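Uncharacterized protein (Pyrococcus abyssi, PDB 5IFF) acts as the restriction DNA glycosylase R.PabI, a tetramer on nonspecific double-stranded DNA that probably removes adenine bases from its recognition sequence. Local coordinates at residues Ile141-Lys146 against Leu195-Ile200. The protein carries 2 engineered substitutions. Numbering follows the deposited sequence.
Sequences IGIVLK and LKAFII
Ile143, on the strand 140-147, reaches across to Ala197 and Ile200 of the helix 188-201. Its CB points toward the helix but makes no contact itself; CG1 lies 4.0 Å from Ala197 CB. With chi1 at -41° CG1 stays beside the backbone N, and the extended second torsion (156°) carries CD1 onward to Ala197 and Ile200, three residues apart on the helix. There CD1 of Ile143 meets CD1 of Ile200 at 3.6 Å. The same CD1 lies 3.9 Å from Ala197 CB and, on the helix backbone, 3.6 Å from Ala197 O. The CG2 branch, anti to the backbone N, takes no part. Two residues earlier on the same strand the roles of the branches change: Ile141 touches through CG2, which rests 3.6 Å from Ala197 CB. The small Ala197 methyl therefore touches both isoleucines, consistent with the close approach of segments 141-146 and 195-200, whose axes come within 9.1 Å at 19°. Val158 of the adjoining strand 154-163, which binds adenine in another structure of this protein though none is bound to this chain here, also packs on Ala197, and Phe121 of the second subunit packs against Ile141, Ala197 and Ile200. The contact thus joins the curved antiparallel sheet to the helical layer close to that site and a subunit interface. Made of methyl and methylene groups plus one carbonyl oxygen, it depends on shape and burial of apolar surface rather than on directional polar bonds.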
ATOM      1  N   ILE A 141      -7.783  13.887 -26.156  1.00 33.91           N
ATOM      2  CA  ILE A 141      -6.415  13.782 -25.610  1.00 36.89           C
ATOM      3  C   ILE A 141      -6.279  14.922 -24.646  1.00 39.13           C
ATOM      4  O   ILE A 141      -6.483  16.067 -25.052  1.00 38.83           O
ATOM      5  CB  ILE A 141      -5.338  13.897 -26.677  1.00 36.44           C
ATOM      6  CG1 ILE A 141      -5.419  12.722 -27.644  1.00 38.91           C
ATOM      7  CG2 ILE A 141      -3.882  14.007 -26.006  1.00 33.04           C
ATOM      8  CD1 ILE A 141      -6.142  13.100 -28.987  1.00 44.15           C
ATOM      9  N   GLY A 142      -6.006  14.621 -23.372  1.00 38.41           N
ATOM     10  CA  GLY A 142      -5.935  15.655 -22.356  1.00 37.79           C
ATOM     11  C   GLY A 142      -4.562  15.695 -21.636  1.00 36.98           C
ATOM     12  O   GLY A 142      -3.918  14.664 -21.477  1.00 35.91           O
ATOM     13  N   ILE A 143      -4.161  16.874 -21.149  1.00 32.29           N
ATOM     14  CA  ILE A 143      -2.949  16.981 -20.335  1.00 30.72           C
ATOM     15  C   ILE A 143      -3.284  17.763 -19.079  1.00 32.97           C
ATOM     16  O   ILE A 143      -3.882  18.833 -19.133  1.00 34.43           O
ATOM     17  CB  ILE A 143      -1.793  17.666 -21.080  1.00 33.78           C
ATOM     18  CG1 ILE A 143      -1.752  17.175 -22.542  1.00 33.51           C
ATOM     19  CG2 ILE A 143      -0.422  17.424 -20.343  1.00 27.72           C
ATOM     20  CD1 ILE A 143      -1.084  18.137 -23.500  1.00 36.34           C
ATOM     21  N   VAL A 144      -2.983  17.192 -17.933  1.00 33.20           N
ATOM     22  CA  VAL A 144      -3.352  17.873 -16.687  1.00 36.04           C
ATOM     23  C   VAL A 144      -2.109  17.924 -15.802  1.00 36.83           C
ATOM     24  O   VAL A 144      -1.102  17.264 -16.106  1.00 36.36           O
ATOM     25  CB  VAL A 144      -4.472  17.143 -15.962  1.00 40.49           C
ATOM     26  CG1 VAL A 144      -5.755  17.170 -16.807  1.00 41.02           C
ATOM     27  CG2 VAL A 144      -4.043  15.705 -15.725  1.00 40.55           C
ATOM     28  N   LEU A 145      -2.185  18.711 -14.742  1.00 39.33           N
ATOM     29  CA  LEU A 145      -1.077  18.850 -13.805  1.00 45.41           C
ATOM     30  C   LEU A 145      -1.453  18.262 -12.456  1.00 50.21           C
ATOM     31  O   LEU A 145      -2.634  18.278 -12.062  1.00 48.36           O
ATOM     32  CB  LEU A 145      -0.683  20.312 -13.622  1.00 48.22           C
ATOM     33  CG  LEU A 145      -0.182  21.017 -14.887  1.00 48.49           C
ATOM     34  CD1 LEU A 145       0.316  22.406 -14.458  1.00 51.20           C
ATOM     35  CD2 LEU A 145       0.892  20.229 -15.651  1.00 43.86           C
ATOM     36  N   LYS A 146      -0.436  17.742 -11.768  1.00 54.91           N
ATOM     37  CA  LYS A 146      -0.543  17.299 -10.373  1.00 61.83           C
ATOM     38  C   LYS A 146       0.662  17.836  -9.591  1.00 64.27           C
ATOM     39  O   LYS A 146       1.754  17.973 -10.141  1.00 63.82           O
ATOM     40  CB  LYS A 146      -0.615  15.769 -10.289  1.00 63.34           C
ATOM     41  CG  LYS A 146      -1.004  15.236  -8.909  1.00 71.58           C
ATOM     42  CD  LYS A 146      -2.054  14.106  -9.032  1.00 75.74           C
ATOM     43  CE  LYS A 146      -2.767  13.836  -7.712  1.00 80.18           C
ATOM     44  NZ  LYS A 146      -3.877  12.866  -7.908  1.00 81.41           N
ATOM     45  N   LEU A 195       1.741  11.880 -29.123  1.00 26.61           N
ATOM     46  CA  LEU A 195       3.163  12.269 -29.143  1.00 27.48           C
ATOM     47  C   LEU A 195       3.239  13.757 -29.001  1.00 27.83           C
ATOM     48  O   LEU A 195       4.022  14.243 -28.212  1.00 29.51           O
ATOM     49  CB  LEU A 195       3.853  11.820 -30.458  1.00 25.88           C
ATOM     50  CG  LEU A 195       4.027  10.290 -30.498  1.00 27.68           C
ATOM     51  CD1 LEU A 195       4.319   9.885 -31.991  1.00 28.68           C
ATOM     52  CD2 LEU A 195       5.157   9.758 -29.559  1.00 29.04           C
ATOM     53  N   LYS A 196       2.375  14.477 -29.713  1.00 27.60           N
ATOM     54  CA  LYS A 196       2.361  15.942 -29.591  1.00 28.83           C
ATOM     55  C   LYS A 196       1.973  16.390 -28.194  1.00 31.75           C
ATOM     56  O   LYS A 196       2.517  17.399 -27.688  1.00 31.21           O
ATOM     57  CB  LYS A 196       1.423  16.555 -30.590  1.00 27.14           C
ATOM     58  CG  LYS A 196       1.991  16.443 -32.042  1.00 32.61           C
ATOM     59  CD  LYS A 196       0.937  16.839 -33.089  1.00 38.27           C
ATOM     60  CE  LYS A 196       0.685  18.311 -33.040  1.00 42.94           C
ATOM     61  NZ  LYS A 196       0.115  18.767 -34.346  1.00 50.81           N
ATOM     62  N   ALA A 197       1.041  15.662 -27.576  1.00 27.51           N
ATOM     63  CA  ALA A 197       0.673  15.958 -26.176  1.00 30.16           C
ATOM     64  C   ALA A 197       1.902  15.878 -25.242  1.00 30.46           C
ATOM     65  O   ALA A 197       2.145  16.778 -24.424  1.00 29.11           O
ATOM     66  CB  ALA A 197      -0.452  15.002 -25.697  1.00 27.61           C
ATOM     67  N   PHE A 198       2.684  14.810 -25.341  1.00 28.24           N
ATOM     68  CA  PHE A 198       3.821  14.686 -24.483  1.00 29.08           C
ATOM     69  C   PHE A 198       4.865  15.780 -24.778  1.00 30.82           C
ATOM     70  O   PHE A 198       5.537  16.290 -23.856  1.00 31.96           O
ATOM     71  CB  PHE A 198       4.437  13.273 -24.630  1.00 27.05           C
ATOM     72  CG  PHE A 198       3.757  12.239 -23.783  1.00 29.29           C
ATOM     73  CD1 PHE A 198       3.853  12.311 -22.383  1.00 32.05           C
ATOM     74  CD2 PHE A 198       2.999  11.208 -24.354  1.00 30.21           C
ATOM     75  CE1 PHE A 198       3.234  11.338 -21.551  1.00 35.21           C
ATOM     76  CE2 PHE A 198       2.356  10.244 -23.539  1.00 29.72           C
ATOM     77  CZ  PHE A 198       2.475  10.306 -22.145  1.00 34.02           C
ATOM     78  N   ILE A 199       4.992  16.128 -26.059  1.00 29.04           N
ATOM     79  CA  ILE A 199       5.920  17.155 -26.488  1.00 31.54           C
ATOM     80  C   ILE A 199       5.574  18.518 -25.839  1.00 31.53           C
ATOM     81  O   ILE A 199       6.491  19.240 -25.437  1.00 31.94           O
ATOM     82  CB  ILE A 199       5.939  17.256 -28.030  1.00 31.70           C
ATOM     83  CG1 ILE A 199       6.779  16.108 -28.589  1.00 28.76           C
ATOM     84  CG2 ILE A 199       6.511  18.589 -28.510  1.00 32.67           C
ATOM     85  CD1 ILE A 199       6.620  15.968 -30.103  1.00 28.37           C
ATOM     86  N   ILE A 200       4.279  18.846 -25.700  1.00 27.99           N
ATOM     87  CA  ILE A 200       3.916  20.162 -25.135  1.00 29.38           C
ATOM     88  C   ILE A 200       3.697  20.105 -23.597  1.00 32.83           C
ATOM     89  O   ILE A 200       3.572  21.139 -22.953  1.00 31.52           O
ATOM     90  CB  ILE A 200       2.684  20.756 -25.790  1.00 34.40           C
ATOM     91  CG1 ILE A 200       1.428  19.925 -25.481  1.00 33.46           C
ATOM     92  CG2 ILE A 200       2.921  20.925 -27.293  1.00 32.69           C
ATOM     93  CD1 ILE A 200       0.127  20.736 -25.668  1.00 36.54           C
TER